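Local coordinates for protein malate dehydrogenase (Porphyromonas gingivalis, PDB 3FI9) that probably catalyses the NAD-dependent interconversion of malate and oxaloacetate, at residues F257-V265 / M274-T282. Numbering follows the deposited sequence.
Sequences FRWPAGCYV and MMAMETTIT
Cys263 and Met275 bond to each other in both directions, each N to the other's O at 3.1 Å, and so pin the antiparallel strands 261-265 and 274-277. Past Met277 the backbone turns into strand 279-282, and there Ala261 O accepts from Met277 N, while Ala261 N donates to Thr279 OG1 at 2.9 Å, though bent to 134° at the hydrogen. Thr279 has OG1 tucked between its own N and carbonyl carbon (chi1 36°), which sends CG2 the other way, against Cys263 SG at 3.6 Å. The same hydroxyl meets a water that also donates to Trp259 O, and a second water donates to Thr279 O and, weakly, to Trp259 O.

On the face carrying Cys263 and Met277, Val265 and Met277 reach tip to tip, CG2 against CG at 3.5 Å, while Met275 CE crosses the valine obliquely. Met274 lies on the other face; bends at chi2 and chi3 fold its thioether back over the neighbouring backbone, with SD 3.6 Å from Tyr264 N. Ile281 CD1 touches both Ala261 CB at 4.0 Å and Phe257 CD2 at 4.2 Å, the latter obliquely to the ring.

Strand 261-267 also pairs with 147-150, so the hairpin extends the Rossmann-type sheet. Chemically, backbone bonds set the register, sulfur and methyl groups fill the buried faces, and a threonine hydroxyl and two waters serve the backbone N and O atoms where the strands part.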
loop_
_atom_site.group_PDB
_atom_site.type_symbol
_atom_site.label_atom_id
_atom_site.label_comp_id
_atom_site.label_asym_id
_atom_site.label_seq_id
_atom_site.Cartn_x
_atom_site.Cartn_y
_atom_site.Cartn_z
ATOM N N PHE A 257 0.983 13.039 -14.222
ATOM C CA PHE A 257 0.203 13.179 -13.011
ATOM C C PHE A 257 -0.963 14.177 -13.243
ATOM O O PHE A 257 -0.743 15.301 -13.666
ATOM C CB PHE A 257 1.149 13.606 -11.885
ATOM C CG PHE A 257 0.455 13.829 -10.611
ATOM C CD1 PHE A 257 -0.053 12.758 -9.889
ATOM C CD2 PHE A 257 0.269 15.123 -10.144
ATOM C CE1 PHE A 257 -0.743 12.990 -8.696
ATOM C CE2 PHE A 257 -0.388 15.342 -8.953
ATOM C CZ PHE A 257 -0.906 14.284 -8.248
ATOM N N ARG A 258 -2.205 13.757 -12.992
ATOM C CA ARG A 258 -3.376 14.550 -13.419
ATOM C C ARG A 258 -4.124 15.364 -12.376
ATOM O O ARG A 258 -5.367 15.481 -12.477
ATOM C CB ARG A 258 -4.395 13.664 -14.166
ATOM N N TRP A 259 -3.413 15.949 -11.405
ATOM C CA TRP A 259 -4.059 16.724 -10.326
ATOM C C TRP A 259 -3.123 17.902 -10.067
ATOM O O TRP A 259 -1.973 17.870 -10.417
ATOM C CB TRP A 259 -4.187 15.904 -9.026
ATOM C CG TRP A 259 -5.060 14.684 -9.189
ATOM C CD1 TRP A 259 -4.649 13.382 -9.306
ATOM C CD2 TRP A 259 -6.480 14.672 -9.296
ATOM N NE1 TRP A 259 -5.735 12.567 -9.481
ATOM C CE2 TRP A 259 -6.873 13.331 -9.471
ATOM C CE3 TRP A 259 -7.462 15.669 -9.234
ATOM C CZ2 TRP A 259 -8.206 12.951 -9.610
ATOM C CZ3 TRP A 259 -8.791 15.291 -9.337
ATOM C CH2 TRP A 259 -9.150 13.930 -9.538
ATOM N N PRO A 260 -3.629 18.946 -9.471
ATOM C CA PRO A 260 -2.802 20.082 -9.026
ATOM C C PRO A 260 -1.622 19.646 -8.114
ATOM O O PRO A 260 -1.773 18.702 -7.315
ATOM C CB PRO A 260 -3.803 20.892 -8.193
ATOM C CG PRO A 260 -5.097 20.656 -8.903
ATOM C CD PRO A 260 -5.061 19.168 -9.197
ATOM N N ALA A 261 -0.471 20.317 -8.243
ATOM C CA ALA A 261 0.659 20.122 -7.333
ATOM C C ALA A 261 1.053 21.495 -6.818
ATOM O O ALA A 261 0.740 22.502 -7.440
ATOM C CB ALA A 261 1.846 19.483 -8.074
ATOM N N GLY A 262 1.723 21.539 -5.691
ATOM C CA GLY A 262 2.314 22.810 -5.230
ATOM C C GLY A 262 3.601 23.106 -5.987
ATOM O O GLY A 262 4.451 22.207 -6.194
ATOM N N CYS A 263 3.739 24.338 -6.475
ATOM C CA CYS A 263 4.917 24.714 -7.136
ATOM C C CYS A 263 5.189 26.198 -6.949
ATOM O O CYS A 263 4.317 26.943 -6.473
ATOM C CB CYS A 263 4.836 24.362 -8.634
ATOM S SG CYS A 263 3.774 25.472 -9.531
ATOM N N TYR A 264 6.414 26.610 -7.283
ATOM C CA TYR A 264 6.843 27.993 -7.116
ATOM C C TYR A 264 6.123 28.846 -8.159
ATOM O O TYR A 264 6.061 28.480 -9.337
ATOM C CB TYR A 264 8.358 28.144 -7.384
ATOM C CG TYR A 264 8.823 29.549 -7.029
ATOM C CD1 TYR A 264 8.628 30.062 -5.748
ATOM C CD2 TYR A 264 9.465 30.327 -7.963
ATOM C CE1 TYR A 264 9.053 31.393 -5.424
ATOM C CE2 TYR A 264 9.903 31.608 -7.667
ATOM C CZ TYR A 264 9.695 32.128 -6.403
ATOM O OH TYR A 264 10.141 33.397 -6.168
ATOM N N VAL A 265 5.607 29.992 -7.708
ATOM C CA VAL A 265 4.875 30.951 -8.551
ATOM C C VAL A 265 5.487 32.319 -8.281
ATOM O O VAL A 265 5.653 32.721 -7.130
ATOM C CB VAL A 265 3.362 31.021 -8.161
ATOM C CG1 VAL A 265 2.675 32.109 -8.955
ATOM C CG2 VAL A 265 2.666 29.640 -8.396
ATOM N N MET A 274 4.763 29.699 -2.914
ATOM C CA MET A 274 4.460 28.329 -3.443
ATOM C C MET A 274 2.960 28.121 -3.242
ATOM O O MET A 274 2.472 28.311 -2.117
ATOM C CB MET A 274 5.139 27.246 -2.609
ATOM C CG MET A 274 6.632 27.375 -2.439
ATOM S SD MET A 274 7.483 26.509 -3.806
ATOM C CE MET A 274 6.831 24.852 -3.477
ATOM N N MET A 275 2.263 27.711 -4.303
ATOM C CA MET A 275 0.806 27.523 -4.289
ATOM C C MET A 275 0.458 26.270 -5.076
ATOM O O MET A 275 1.177 25.942 -6.004
ATOM C CB MET A 275 0.103 28.689 -5.029
ATOM C CG MET A 275 -0.147 29.884 -4.166
ATOM S SD MET A 275 -1.277 31.038 -4.943
ATOM C CE MET A 275 -0.461 31.313 -6.458
ATOM N N ALA A 276 -0.675 25.631 -4.742
ATOM C CA ALA A 276 -1.304 24.610 -5.585
ATOM C C ALA A 276 -1.753 25.290 -6.872
ATOM O O ALA A 276 -2.433 26.328 -6.821
ATOM C CB ALA A 276 -2.542 23.964 -4.867
ATOM N N MET A 277 -1.334 24.731 -8.003
ATOM C CA MET A 277 -1.517 25.344 -9.303
ATOM C C MET A 277 -1.937 24.305 -10.330
ATOM O O MET A 277 -1.907 23.108 -10.059
ATOM C CB MET A 277 -0.212 26.026 -9.751
ATOM C CG MET A 277 0.096 27.353 -9.043
ATOM S SD MET A 277 -0.760 28.797 -9.849
ATOM C CE MET A 277 -2.400 28.570 -9.270
ATOM N N GLU A 278 -2.304 24.756 -11.518
ATOM C CA GLU A 278 -2.546 23.821 -12.629
ATOM C C GLU A 278 -1.227 23.439 -13.264
ATOM O O GLU A 278 -0.727 24.113 -14.179
ATOM C CB GLU A 278 -3.499 24.412 -13.661
ATOM C CG GLU A 278 -3.929 23.442 -14.764
ATOM C CD GLU A 278 -4.714 22.245 -14.246
ATOM O OE1 GLU A 278 -5.308 22.310 -13.149
ATOM O OE2 GLU A 278 -4.764 21.224 -14.955
ATOM N N THR A 279 -0.688 22.320 -12.799
ATOM C CA THR A 279 0.675 21.951 -13.086
ATOM C C THR A 279 0.726 20.723 -13.961
ATOM O O THR A 279 -0.227 19.938 -14.000
ATOM C CB THR A 279 1.406 21.603 -11.771
ATOM O OG1 THR A 279 0.492 20.938 -10.861
ATOM C CG2 THR A 279 1.939 22.849 -11.125
ATOM N N THR A 280 1.835 20.562 -14.678
ATOM C CA THR A 280 2.170 19.277 -15.259
ATOM C C THR A 280 3.602 18.971 -14.848
ATOM O O THR A 280 4.475 19.804 -14.903
ATOM C CB THR A 280 1.915 19.133 -16.806
ATOM O OG1 THR A 280 3.146 19.013 -17.543
ATOM C CG2 THR A 280 1.103 20.285 -17.343
ATOM N N ILE A 281 3.783 17.760 -14.368
ATOM C CA ILE A 281 5.058 17.284 -13.929
ATOM C C ILE A 281 5.487 16.269 -14.965
ATOM O O ILE A 281 4.736 15.356 -15.306
ATOM C CB ILE A 281 4.874 16.590 -12.592
ATOM C CG1 ILE A 281 4.286 17.581 -11.569
ATOM C CG2 ILE A 281 6.161 15.966 -12.141
ATOM C CD1 ILE A 281 4.103 16.942 -10.197
ATOM N N THR A 282 6.657 16.474 -15.554
ATOM C CA THR A 282 7.173 15.511 -16.521
ATOM C C THR A 282 8.651 15.254 -16.183
ATOM O O THR A 282 9.156 15.726 -15.158
ATOM C CB THR A 282 7.079 16.060 -17.953
ATOM O OG1 THR A 282 8.033 17.101 -18.089
ATOM C CG2 THR A 282 5.687 16.658 -18.224
HETATM O O HOH W 1 0.498 18.201 -11.362
HETATM O O HOH W 2 -2.572 19.831 -12.844
#